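Local coordinates for CCHC-type domain-containing protein (Trypanosoma brucei brucei, PDB 7C45), which binds single-stranded RNA, here a U12 oligonucleotide, and probably trims guide RNAs as a 3'-5' exonuclease, at residues 89-92 and 97-100; 102-107 and 235-240; 220-225 and 241-246; 224-227 and 231-234. One frame throughout, in Å; residues are numbered along the deposited sequence.

Contact 1: 89-92 and 97-100; sequences SLLS and RKLF
A buried polar contact ties K98 of strand 97-100 to main-chain oxygens late in helix 80-92, across the short connection between helix and strand. NZ of K98 donates to O of L90 at 3.2 Å. The nitrogen lies in the carbonyl plane of L90, with a C=O...N angle of 154°. O of L91 is also 3.2 Å from NZ of K98. O of L91 sits 3.1 Å from CE of K98, so the end of the lysine rests beside two successive carbonyls. The side chain folds to get there, with bends at chi2 (68°) and chi3 (77°). CD2 of L91 then lies 4.4 Å from CG of K98, a loose apolar touch. NZ of K98 also bonds to O of I96 and O of E119. These oxygens satisfy the buried amine and would probably help it stay charged. Around the lysine stem the contact is apolar: L91 and K98 both pack on L40 of strand 37-44, and L90 packs on I38. The helix thus covers the sheet next to the strand it leads into. Strand 97-100 runs parallel to its neighbours 37-44 and 121-123. This helix-to-parallel-strand step fits the alpha/beta core of RNase H-like 3'-5' exonucleases.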
loop_
_atom_site.group_PDB
_atom_site.type_symbol
_atom_site.label_atom_id
_atom_site.label_comp_id
_atom_site.label_asym_id
_atom_site.label_seq_id
_atom_site.Cartn_x
_atom_site.Cartn_y
_atom_site.Cartn_z
ATOM N N SER A 89 -7.747 -12.687 -15.879
ATOM C CA SER A 89 -8.840 -11.907 -16.436
ATOM C C SER A 89 -9.323 -10.853 -15.447
ATOM O O SER A 89 -9.614 -9.717 -15.818
ATOM C CB SER A 89 -9.976 -12.845 -16.829
ATOM O OG SER A 89 -11.091 -12.112 -17.252
ATOM N N LEU A 90 -9.418 -11.223 -14.187
ATOM C CA LEU A 90 -9.804 -10.279 -13.159
ATOM C C LEU A 90 -8.741 -9.194 -12.986
ATOM O O LEU A 90 -9.063 -8.008 -12.832
ATOM C CB LEU A 90 -10.029 -11.079 -11.889
ATOM C CG LEU A 90 -10.480 -10.619 -10.534
ATOM C CD1 LEU A 90 -10.783 -11.888 -9.791
ATOM C CD2 LEU A 90 -9.347 -9.899 -9.885
ATOM N N LEU A 91 -7.468 -9.585 -12.974
ATOM C CA LEU A 91 -6.425 -8.578 -12.806
ATOM C C LEU A 91 -6.402 -7.604 -13.975
ATOM O O LEU A 91 -6.081 -6.430 -13.788
ATOM C CB LEU A 91 -5.063 -9.248 -12.619
ATOM C CG LEU A 91 -4.926 -10.134 -11.373
ATOM C CD1 LEU A 91 -3.725 -11.072 -11.427
ATOM C CD2 LEU A 91 -4.851 -9.245 -10.148
ATOM N N SER A 92 -6.786 -8.050 -15.164
ATOM C CA SER A 92 -6.785 -7.235 -16.371
ATOM C C SER A 92 -8.051 -6.406 -16.569
ATOM O O SER A 92 -8.078 -5.580 -17.489
ATOM C CB SER A 92 -6.601 -8.125 -17.619
ATOM O OG SER A 92 -5.471 -8.951 -17.487
ATOM N N ARG A 97 -11.258 -2.138 -9.496
ATOM C CA ARG A 97 -10.101 -1.384 -9.036
ATOM C C ARG A 97 -9.210 -2.286 -8.192
ATOM O O ARG A 97 -9.674 -2.929 -7.252
ATOM C CB ARG A 97 -10.547 -0.158 -8.233
ATOM C CG ARG A 97 -9.435 0.636 -7.602
ATOM C CD ARG A 97 -9.981 1.868 -6.901
ATOM N NE ARG A 97 -10.546 2.813 -7.852
ATOM C CZ ARG A 97 -11.608 3.564 -7.595
ATOM N NH1 ARG A 97 -12.219 3.465 -6.414
ATOM N NH2 ARG A 97 -12.060 4.397 -8.519
ATOM N N LYS A 98 -7.937 -2.367 -8.550
ATOM C CA LYS A 98 -6.968 -3.091 -7.748
ATOM C C LYS A 98 -6.204 -2.059 -6.917
ATOM O O LYS A 98 -5.636 -1.114 -7.470
ATOM C CB LYS A 98 -6.042 -3.917 -8.641
ATOM C CG LYS A 98 -6.584 -5.355 -8.965
ATOM C CD LYS A 98 -7.818 -5.345 -9.869
ATOM C CE LYS A 98 -7.417 -5.086 -11.314
ATOM N NZ LYS A 98 -8.484 -4.899 -12.310
ATOM N N LEU A 99 -6.212 -2.237 -5.600
ATOM C CA LEU A 99 -5.592 -1.330 -4.644
ATOM C C LEU A 99 -4.263 -1.904 -4.169
ATOM O O LEU A 99 -4.215 -3.033 -3.676
ATOM C CB LEU A 99 -6.511 -1.121 -3.443
ATOM C CG LEU A 99 -7.904 -0.568 -3.749
ATOM C CD1 LEU A 99 -8.827 -0.881 -2.592
ATOM C CD2 LEU A 99 -7.841 0.925 -3.963
ATOM N N PHE A 100 -3.201 -1.107 -4.269
ATOM C CA PHE A 100 -1.867 -1.508 -3.843
ATOM C C PHE A 100 -1.353 -0.506 -2.826
ATOM O O PHE A 100 -1.875 0.600 -2.711
ATOM C CB PHE A 100 -0.864 -1.555 -5.002
ATOM C CG PHE A 100 -1.025 -2.746 -5.913
ATOM C CD1 PHE A 100 -1.919 -2.707 -6.963
ATOM C CD2 PHE A 100 -0.267 -3.878 -5.719
ATOM C CE1 PHE A 100 -2.060 -3.793 -7.816
ATOM C CE2 PHE A 100 -0.389 -4.974 -6.568
ATOM C CZ PHE A 100 -1.297 -4.929 -7.611
#

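Contact 2: 102-107 and 235-240; sequences DCRRDV and EADATP. With nucleotides of chain B.
A salt-bridge network of D102, R104 and D237 lies at the RNA-binding surface, and a second ion pair, R105 with E235, stands beside it. D102 and R104 are joined side-on: NE of R104 donates to OD1 of D102 at 2.9 Å, and NH2 of R104 to OD2 at 2.8 Å. OD1 also accepts the capping bond from the backbone N of R104, which arrives from the face opposite NE. The far edge of the guanidinium meets the loop. NH2 of R104 donates to O of P240 at 2.9 Å, close to the guanidinium plane. NH1 of R104 is 2.7 Å from OD2 of D237, a salt bridge with weak hydrogen-bond geometry; the two planes stand 46° apart. R105 grips E235 end-on, with NH2 to OE1 at 2.8 Å (168°) and NH1 to OE2 at 3.0 Å. OD2 of D102 accepts from O2' of U8 of chain B in a very short bond of doubtful length. NH2 of R104 is 3.0 Å from O2 of U8 of chain B. R104 probably helps hold the carboxylate that meets the ribose hydroxyl. The contact joins the start of helix 104-114 to the loop after helix 212-226, whose Y222 bonds to D237 and Y226 to E235.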
loop_
_atom_site.group_PDB
_atom_site.type_symbol
_atom_site.label_atom_id
_atom_site.label_comp_id
_atom_site.label_asym_id
_atom_site.label_seq_id
_atom_site.Cartn_x
_atom_site.Cartn_y
_atom_site.Cartn_z
ATOM N N ASP A 102 2.393 0.761 -2.635
ATOM C CA ASP A 102 3.595 0.647 -3.451
ATOM C C ASP A 102 3.468 -0.544 -4.394
ATOM O O ASP A 102 3.820 -1.670 -4.022
ATOM C CB ASP A 102 4.876 0.530 -2.604
ATOM C CG ASP A 102 6.155 0.700 -3.458
ATOM O OD1 ASP A 102 6.020 0.714 -4.689
ATOM O OD2 ASP A 102 7.260 0.817 -2.901
ATOM N N CYS A 103 3.012 -0.290 -5.623
ATOM C CA CYS A 103 2.760 -1.348 -6.600
ATOM C C CYS A 103 3.999 -1.744 -7.389
ATOM O O CYS A 103 3.941 -2.694 -8.171
ATOM C CB CYS A 103 1.687 -0.912 -7.604
ATOM S SG CYS A 103 2.133 0.444 -8.702
ATOM N N ARG A 104 5.120 -1.057 -7.201
ATOM C CA ARG A 104 6.181 -1.123 -8.206
ATOM C C ARG A 104 6.767 -2.523 -8.318
ATOM O O ARG A 104 6.777 -3.127 -9.396
ATOM C CB ARG A 104 7.273 -0.110 -7.869
ATOM C CG ARG A 104 6.837 1.332 -8.126
ATOM C CD ARG A 104 7.901 2.311 -7.596
ATOM N NE ARG A 104 8.112 2.086 -6.189
ATOM C CZ ARG A 104 9.075 2.658 -5.479
ATOM N NH1 ARG A 104 9.898 3.539 -6.053
ATOM N NH2 ARG A 104 9.198 2.348 -4.195
ATOM N N ARG A 105 7.317 -3.021 -7.220
ATOM C CA ARG A 105 7.883 -4.371 -7.210
ATOM C C ARG A 105 6.813 -5.430 -7.474
ATOM O O ARG A 105 7.084 -6.444 -8.133
ATOM C CB ARG A 105 8.563 -4.638 -5.865
ATOM C CG ARG A 105 10.053 -4.700 -5.881
ATOM C CD ARG A 105 10.629 -3.451 -6.456
ATOM N NE ARG A 105 11.131 -3.642 -7.816
ATOM C CZ ARG A 105 11.626 -2.644 -8.530
ATOM N NH1 ARG A 105 12.069 -2.838 -9.766
ATOM N NH2 ARG A 105 11.682 -1.432 -7.986
ATOM N N ASP A 106 5.606 -5.228 -6.948
ATOM C CA ASP A 106 4.524 -6.195 -7.141
ATOM C C ASP A 106 4.194 -6.356 -8.609
ATOM O O ASP A 106 4.074 -7.478 -9.117
ATOM C CB ASP A 106 3.267 -5.749 -6.394
ATOM C CG ASP A 106 3.409 -5.866 -4.893
ATOM O OD1 ASP A 106 4.395 -6.465 -4.434
ATOM O OD2 ASP A 106 2.506 -5.379 -4.190
ATOM N N VAL A 107 4.038 -5.228 -9.303
ATOM C CA VAL A 107 3.645 -5.244 -10.699
ATOM C C VAL A 107 4.763 -5.821 -11.553
ATOM O O VAL A 107 4.515 -6.585 -12.504
ATOM C CB VAL A 107 3.251 -3.809 -11.099
ATOM C CG1 VAL A 107 3.480 -3.540 -12.551
ATOM C CG2 VAL A 107 1.811 -3.550 -10.652
ATOM N N GLU A 235 14.969 2.635 -12.837
ATOM C CA GLU A 235 13.837 2.929 -11.970
ATOM C C GLU A 235 13.142 4.230 -12.372
ATOM O O GLU A 235 13.755 5.148 -12.911
ATOM C CB GLU A 235 14.308 3.029 -10.526
ATOM C CG GLU A 235 14.770 1.705 -9.954
ATOM C CD GLU A 235 13.637 0.691 -9.863
ATOM O OE1 GLU A 235 12.651 0.963 -9.155
ATOM O OE2 GLU A 235 13.750 -0.392 -10.463
ATOM N N ALA A 236 11.846 4.316 -12.067
ATOM C CA ALA A 236 11.107 5.533 -12.389
ATOM C C ALA A 236 11.355 6.625 -11.366
ATOM O O ALA A 236 11.186 7.808 -11.675
ATOM C CB ALA A 236 9.606 5.238 -12.466
ATOM N N ASP A 237 11.731 6.246 -10.153
ATOM C CA ASP A 237 11.974 7.179 -9.070
ATOM C C ASP A 237 13.468 7.259 -8.791
ATOM O O ASP A 237 14.175 6.253 -8.875
ATOM C CB ASP A 237 11.205 6.746 -7.821
ATOM C CG ASP A 237 9.699 6.641 -8.075
ATOM O OD1 ASP A 237 9.129 7.533 -8.752
ATOM O OD2 ASP A 237 9.109 5.663 -7.595
ATOM N N ALA A 238 13.950 8.465 -8.469
ATOM C CA ALA A 238 15.399 8.658 -8.342
ATOM C C ALA A 238 15.988 7.872 -7.168
ATOM O O ALA A 238 17.170 7.498 -7.212
ATOM C CB ALA A 238 15.717 10.144 -8.205
ATOM N N THR A 239 15.203 7.638 -6.125
ATOM C CA THR A 239 15.528 6.791 -4.988
ATOM C C THR A 239 14.285 6.029 -4.608
ATOM O O THR A 239 13.156 6.487 -4.861
ATOM C CB THR A 239 16.018 7.595 -3.766
ATOM O OG1 THR A 239 14.984 8.489 -3.323
ATOM C CG2 THR A 239 17.256 8.386 -4.085
ATOM N N PRO A 240 14.414 4.869 -3.956
ATOM C CA PRO A 240 13.242 4.014 -3.740
ATOM C C PRO A 240 12.144 4.666 -2.921
ATOM O O PRO A 240 10.962 4.399 -3.172
ATOM C CB PRO A 240 13.820 2.785 -3.024
ATOM C CG PRO A 240 15.253 2.759 -3.453
ATOM C CD PRO A 240 15.670 4.192 -3.568
ATOM P P U B 8 11.162 3.555 4.575
ATOM O OP1 U B 8 12.612 3.374 4.348
ATOM O OP2 U B 8 10.695 4.862 5.100
ATOM O "O5'" U B 8 10.454 3.163 3.216
ATOM C "C5'" U B 8 9.252 3.785 2.811
ATOM C "C4'" U B 8 8.753 3.173 1.536
ATOM O "O4'" U B 8 9.746 3.335 0.498
ATOM C "C3'" U B 8 8.482 1.679 1.560
ATOM O "O3'" U B 8 7.223 1.384 2.127
ATOM C "C2'" U B 8 8.587 1.306 0.089
ATOM O "O2'" U B 8 7.406 1.689 -0.614
ATOM C "C1'" U B 8 9.718 2.228 -0.367
ATOM N N1 U B 8 11.055 1.591 -0.297
ATOM C C2 U B 8 11.420 0.773 -1.334
ATOM O O2 U B 8 10.668 0.525 -2.254
ATOM N N3 U B 8 12.686 0.236 -1.223
ATOM C C4 U B 8 13.577 0.495 -0.194
ATOM O O4 U B 8 14.695 -0.030 -0.199
ATOM C C5 U B 8 13.117 1.384 0.826
ATOM C C6 U B 8 11.890 1.899 0.737
ATOM P P U B 9 6.973 -0.017 2.873
ATOM O OP1 U B 9 5.583 0.044 3.390
ATOM O OP2 U B 9 8.107 -0.208 3.806
ATOM O "O5'" U B 9 7.122 -1.083 1.702
ATOM C "C5'" U B 9 6.025 -1.451 0.874
ATOM C "C4'" U B 9 6.397 -2.427 -0.229
ATOM O "O4'" U B 9 7.536 -1.964 -0.989
ATOM C "C3'" U B 9 6.787 -3.838 0.178
ATOM O "O3'" U B 9 5.676 -4.636 0.510
ATOM C "C2'" U B 9 7.554 -4.337 -1.039
ATOM O "O2'" U B 9 6.680 -4.734 -2.089
ATOM C "C1'" U B 9 8.274 -3.065 -1.473
ATOM N N1 U B 9 9.639 -2.996 -0.924
ATOM C C2 U B 9 10.625 -3.793 -1.508
ATOM O O2 U B 9 10.432 -4.543 -2.443
ATOM N N3 U B 9 11.872 -3.688 -0.953
ATOM C C4 U B 9 12.231 -2.886 0.111
ATOM O O4 U B 9 13.397 -2.903 0.499
ATOM C C5 U B 9 11.161 -2.101 0.661
ATOM C C6 U B 9 9.928 -2.178 0.141
#

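Contact 3: 220-225 and 241-246; sequences AQYVEH and AEVNRA
Residues 220-225, within helix 212-226, face the loop 241-244, which turns helical at R245. The backbones stay well apart: the nearest CA atoms, of Y222 and V243, are 10.0 Å from each other. One side chain spans the gap. Y222 points from the helix at the loop and touches it with the hydroxyl end of its ring. OH of Y222 is 3.3 Å from CG1 of V243, which sits near the ring plane. CZ of Y222 is 4.3 Å from CG1 of V243, so the methyl packs at the edge of the ring beside the hydroxyl, and the two side chains cross obliquely. The valine has CG1 anti to its own backbone N (chi1 172°), which places this methyl at the tyrosine. OH of Y222 is 3.6 Å from N of N244, without bonding to it. A third group settles both: OD1 of D237 is hydrogen-bonded to OH of Y222 and also accepts from N of N244. N244 occupies the N-cap position of helix 245-251. Its OD1 accepts from N of W247, and its ND2 donates to O of A236. W247 in turn meets the Y222 ring edge-to-face. V243 also touches T129, R141 and L248. Only 91 Å² is buried directly between the segments. The chemistry implies that the direct touch is van der Waals packing, with no hydrogen bond between the segments, while the polar tie runs through a shared carboxylate oxygen. That oxygen fixes the tyrosine hydroxyl and the backbone amide of the N-cap residue at the same time.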
loop_
_atom_site.group_PDB
_atom_site.type_symbol
_atom_site.label_atom_id
_atom_site.label_comp_id
_atom_site.label_asym_id
_atom_site.label_seq_id
_atom_site.Cartn_x
_atom_site.Cartn_y
_atom_site.Cartn_z
ATOM N N ALA A 220 -1.323 4.324 -13.180
ATOM C CA ALA A 220 -1.225 3.633 -14.464
ATOM C C ALA A 220 0.138 3.850 -15.099
ATOM O O ALA A 220 0.658 2.954 -15.767
ATOM C CB ALA A 220 -2.312 4.089 -15.423
ATOM N N GLN A 221 0.721 5.035 -14.907
ATOM C CA GLN A 221 2.067 5.282 -15.411
ATOM C C GLN A 221 3.078 4.358 -14.740
ATOM O O GLN A 221 4.006 3.870 -15.386
ATOM C CB GLN A 221 2.445 6.744 -15.174
ATOM C CG GLN A 221 3.807 7.154 -15.734
ATOM C CD GLN A 221 3.909 6.896 -17.223
ATOM O OE1 GLN A 221 4.616 5.984 -17.657
ATOM N NE2 GLN A 221 3.185 7.683 -18.014
ATOM N N TYR A 222 2.939 4.154 -13.432
ATOM C CA TYR A 222 3.825 3.226 -12.725
ATOM C C TYR A 222 3.665 1.807 -13.246
ATOM O O TYR A 222 4.658 1.075 -13.394
ATOM C CB TYR A 222 3.561 3.285 -11.224
ATOM C CG TYR A 222 4.337 4.393 -10.589
ATOM C CD1 TYR A 222 5.696 4.257 -10.356
ATOM C CD2 TYR A 222 3.722 5.584 -10.243
ATOM C CE1 TYR A 222 6.433 5.295 -9.814
ATOM C CE2 TYR A 222 4.452 6.633 -9.693
ATOM C CZ TYR A 222 5.806 6.483 -9.474
ATOM O OH TYR A 222 6.553 7.517 -8.938
ATOM N N VAL A 223 2.426 1.396 -13.532
ATOM C CA VAL A 223 2.229 0.043 -14.056
ATOM C C VAL A 223 2.837 -0.076 -15.453
ATOM O O VAL A 223 3.434 -1.093 -15.796
ATOM C CB VAL A 223 0.737 -0.346 -14.030
ATOM C CG1 VAL A 223 0.531 -1.735 -14.648
ATOM C CG2 VAL A 223 0.224 -0.366 -12.591
ATOM N N GLU A 224 2.710 0.968 -16.277
ATOM C CA GLU A 224 3.354 0.938 -17.589
ATOM C C GLU A 224 4.862 0.801 -17.459
ATOM O O GLU A 224 5.511 0.133 -18.268
ATOM C CB GLU A 224 3.018 2.206 -18.367
ATOM C CG GLU A 224 1.595 2.267 -18.878
ATOM C CD GLU A 224 1.315 1.196 -19.913
ATOM O OE1 GLU A 224 2.029 1.157 -20.943
ATOM O OE2 GLU A 224 0.390 0.390 -19.681
ATOM N N HIS A 225 5.440 1.463 -16.467
ATOM C CA HIS A 225 6.889 1.462 -16.302
ATOM C C HIS A 225 7.390 0.110 -15.793
ATOM O O HIS A 225 8.428 -0.385 -16.250
ATOM C CB HIS A 225 7.285 2.582 -15.341
ATOM C CG HIS A 225 8.748 2.890 -15.332
ATOM N ND1 HIS A 225 9.670 2.122 -14.651
ATOM C CD2 HIS A 225 9.448 3.885 -15.927
ATOM C CE1 HIS A 225 10.874 2.639 -14.824
ATOM N NE2 HIS A 225 10.767 3.701 -15.601
ATOM N N ALA A 241 12.486 5.523 -1.961
ATOM C CA ALA A 241 11.473 6.058 -1.065
ATOM C C ALA A 241 10.965 7.422 -1.514
ATOM O O ALA A 241 10.628 8.257 -0.674
ATOM C CB ALA A 241 12.013 6.117 0.362
ATOM N N GLU A 242 10.901 7.673 -2.821
ATOM C CA GLU A 242 10.249 8.887 -3.298
ATOM C C GLU A 242 9.413 8.618 -4.551
ATOM O O GLU A 242 9.464 7.550 -5.166
ATOM C CB GLU A 242 11.259 10.013 -3.558
ATOM C CG GLU A 242 12.284 9.756 -4.595
ATOM C CD GLU A 242 13.346 10.853 -4.592
ATOM O OE1 GLU A 242 13.005 12.015 -4.881
ATOM O OE2 GLU A 242 14.512 10.547 -4.267
ATOM N N VAL A 243 8.582 9.603 -4.886
ATOM C CA VAL A 243 7.803 9.611 -6.112
ATOM C C VAL A 243 8.392 10.692 -6.998
ATOM O O VAL A 243 8.550 11.838 -6.562
ATOM C CB VAL A 243 6.308 9.870 -5.842
ATOM C CG1 VAL A 243 5.568 10.064 -7.140
ATOM C CG2 VAL A 243 5.709 8.721 -5.036
ATOM N N ASN A 244 8.761 10.303 -8.209
ATOM C CA ASN A 244 9.264 11.178 -9.257
ATOM C C ASN A 244 8.531 12.523 -9.266
ATOM O O ASN A 244 7.314 12.562 -9.421
ATOM C CB ASN A 244 9.064 10.419 -10.582
ATOM C CG ASN A 244 9.635 11.112 -11.744
ATOM O OD1 ASN A 244 9.266 12.228 -12.030
ATOM N ND2 ASN A 244 10.554 10.447 -12.451
ATOM N N ARG A 245 9.264 13.636 -9.045
ATOM C CA ARG A 245 8.617 14.957 -9.033
ATOM C C ARG A 245 8.024 15.323 -10.385
ATOM O O ARG A 245 6.962 15.955 -10.447
ATOM C CB ARG A 245 9.595 16.054 -8.596
ATOM C CG ARG A 245 10.103 15.900 -7.199
ATOM C CD ARG A 245 10.779 17.176 -6.716
ATOM N NE ARG A 245 11.238 17.006 -5.352
ATOM C CZ ARG A 245 12.334 16.332 -5.024
ATOM N NH1 ARG A 245 12.685 16.209 -3.749
ATOM N NH2 ARG A 245 13.091 15.786 -5.966
ATOM N N ALA A 246 8.693 14.959 -11.483
ATOM C CA ALA A 246 8.139 15.301 -12.786
ATOM C C ALA A 246 6.783 14.631 -13.006
ATOM O O ALA A 246 5.865 15.246 -13.555
ATOM C CB ALA A 246 9.118 14.924 -13.896
#

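Contact 4: 224-227 and 231-234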
loop_
_atom_site.group_PDB
_atom_site.type_symbol
_atom_site.label_atom_id
_atom_site.label_comp_id
_atom_site.label_asym_id
_atom_site.label_seq_id
_atom_site.Cartn_x
_atom_site.Cartn_y
_atom_site.Cartn_z
ATOM N N GLU A 224 2.710 0.968 -16.277
ATOM C CA GLU A 224 3.354 0.938 -17.589
ATOM C C GLU A 224 4.862 0.801 -17.459
ATOM O O GLU A 224 5.511 0.133 -18.268
ATOM C CB GLU A 224 3.018 2.206 -18.367
ATOM C CG GLU A 224 1.595 2.267 -18.878
ATOM C CD GLU A 224 1.315 1.196 -19.913
ATOM O OE1 GLU A 224 2.029 1.157 -20.943
ATOM O OE2 GLU A 224 0.390 0.390 -19.681
ATOM N N HIS A 225 5.440 1.463 -16.467
ATOM C CA HIS A 225 6.889 1.462 -16.302
ATOM C C HIS A 225 7.390 0.110 -15.793
ATOM O O HIS A 225 8.428 -0.385 -16.250
ATOM C CB HIS A 225 7.285 2.582 -15.341
ATOM C CG HIS A 225 8.748 2.890 -15.332
ATOM N ND1 HIS A 225 9.670 2.122 -14.651
ATOM C CD2 HIS A 225 9.448 3.885 -15.927
ATOM C CE1 HIS A 225 10.874 2.639 -14.824
ATOM N NE2 HIS A 225 10.767 3.701 -15.601
ATOM N N TYR A 226 6.648 -0.516 -14.869
ATOM C CA TYR A 226 7.153 -1.667 -14.126
ATOM C C TYR A 226 6.636 -3.000 -14.641
ATOM O O TYR A 226 7.212 -4.034 -14.307
ATOM C CB TYR A 226 6.828 -1.502 -12.623
ATOM C CG TYR A 226 7.805 -0.559 -11.979
ATOM C CD1 TYR A 226 7.564 0.806 -11.975
ATOM C CD2 TYR A 226 9.018 -1.018 -11.469
ATOM C CE1 TYR A 226 8.488 1.700 -11.423
ATOM C CE2 TYR A 226 9.956 -0.135 -10.915
ATOM C CZ TYR A 226 9.691 1.226 -10.902
ATOM O OH TYR A 226 10.615 2.109 -10.365
ATOM N N ALA A 227 5.591 -3.003 -15.460
ATOM C CA ALA A 227 5.018 -4.234 -16.005
ATOM C C ALA A 227 5.408 -4.342 -17.477
ATOM O O ALA A 227 4.597 -4.102 -18.367
ATOM C CB ALA A 227 3.506 -4.255 -15.831
ATOM N N PRO A 231 12.749 -7.771 -15.948
ATOM C CA PRO A 231 13.117 -6.861 -14.864
ATOM C C PRO A 231 13.342 -5.441 -15.384
ATOM O O PRO A 231 13.783 -5.231 -16.513
ATOM C CB PRO A 231 14.385 -7.484 -14.281
ATOM C CG PRO A 231 14.214 -8.968 -14.611
ATOM C CD PRO A 231 13.633 -8.950 -15.982
ATOM N N VAL A 232 12.919 -4.477 -14.578
ATOM C CA VAL A 232 13.076 -3.072 -14.922
ATOM C C VAL A 232 14.549 -2.716 -14.893
ATOM O O VAL A 232 15.254 -3.033 -13.926
ATOM C CB VAL A 232 12.275 -2.197 -13.952
ATOM C CG1 VAL A 232 12.615 -0.761 -14.141
ATOM C CG2 VAL A 232 10.788 -2.414 -14.188
ATOM N N ILE A 233 15.004 -2.019 -15.938
ATOM C CA ILE A 233 16.395 -1.587 -16.017
ATOM C C ILE A 233 16.602 -0.328 -15.193
ATOM O O ILE A 233 17.398 -0.299 -14.252
ATOM C CB ILE A 233 16.794 -1.367 -17.489
ATOM C CG1 ILE A 233 16.809 -2.690 -18.249
ATOM C CG2 ILE A 233 18.163 -0.686 -17.600
ATOM C CD1 ILE A 233 17.892 -3.627 -17.787
ATOM N N THR A 234 15.858 0.720 -15.521
ATOM C CA THR A 234 16.017 2.044 -14.940
ATOM C C THR A 234 14.779 2.337 -14.114
ATOM O O THR A 234 13.667 2.267 -14.633
ATOM C CB THR A 234 16.180 3.082 -16.047
ATOM O OG1 THR A 234 17.376 2.802 -16.762
ATOM C CG2 THR A 234 16.231 4.496 -15.493
#
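The hydroxyl of Y226, whose ring packs on V232, is gripped by two groups of the loop that follows. OH of Y226 is hydrogen-bonded to OE1 of E235 and to the backbone N of A236. These bonds hold the far end of the ring. Nearer the backbone, V232 does the holding. Its CG2 is 3.5 Å from CD2 of Y226, a slanting approach to the ring. CG2 of V232 is 3.7 Å from CA of Y226, and O of H225 lies 3.7 Å from CG2 of V232 as well. CG2 of V232 therefore wedges against the last turn of the helix. The two side chains cross at about a right angle. The other methyl, CG1 of V232, is anti to the backbone N (chi1 170°) and points to the imidazole of H225. One corner of that imidazole lies over a face of the Y226 ring, offset toward its rim. The carbonyl of T234 sits at the imidazole edge, near its plane. The imidazole is probably modelled turned over, so the short approach there is doubtful; turned back, a hydrogen bond to O of T234 becomes possible. The backbones come close here, with CA of Y226 and CA of V232 6.1 Å apart. A227 is the first residue to leave the helical conformation. After 228-230 the chain passes across the end of helix 212-226. Helix 104-114 also packs here: E108 accepts from the backbone N of V232, and R104, R105 and V107 touch the Y226 side chain.

In the fold
Contact 1 comes first along the chain and closes a very short loop between helix 80-92 and strand 97-100, in the sheet of the exonuclease fold. Helix 104-114 follows that strand directly, and F100 packs on D106 where contacts 1 and 2 meet. Contact 2 then closes the longest loop, from the start of helix 104-114 to the segment 235-240. Contact 4, a short loop closed at the end of helix 212-226, falls wholly within that loop. Contact 3 starts on the same helix but ends beyond 235-240, so it crosses contact 2. Contacts 2, 3 and 4 cluster on one side of the chain's centre and tie helices 104-114, 212-226 and 245-251 together.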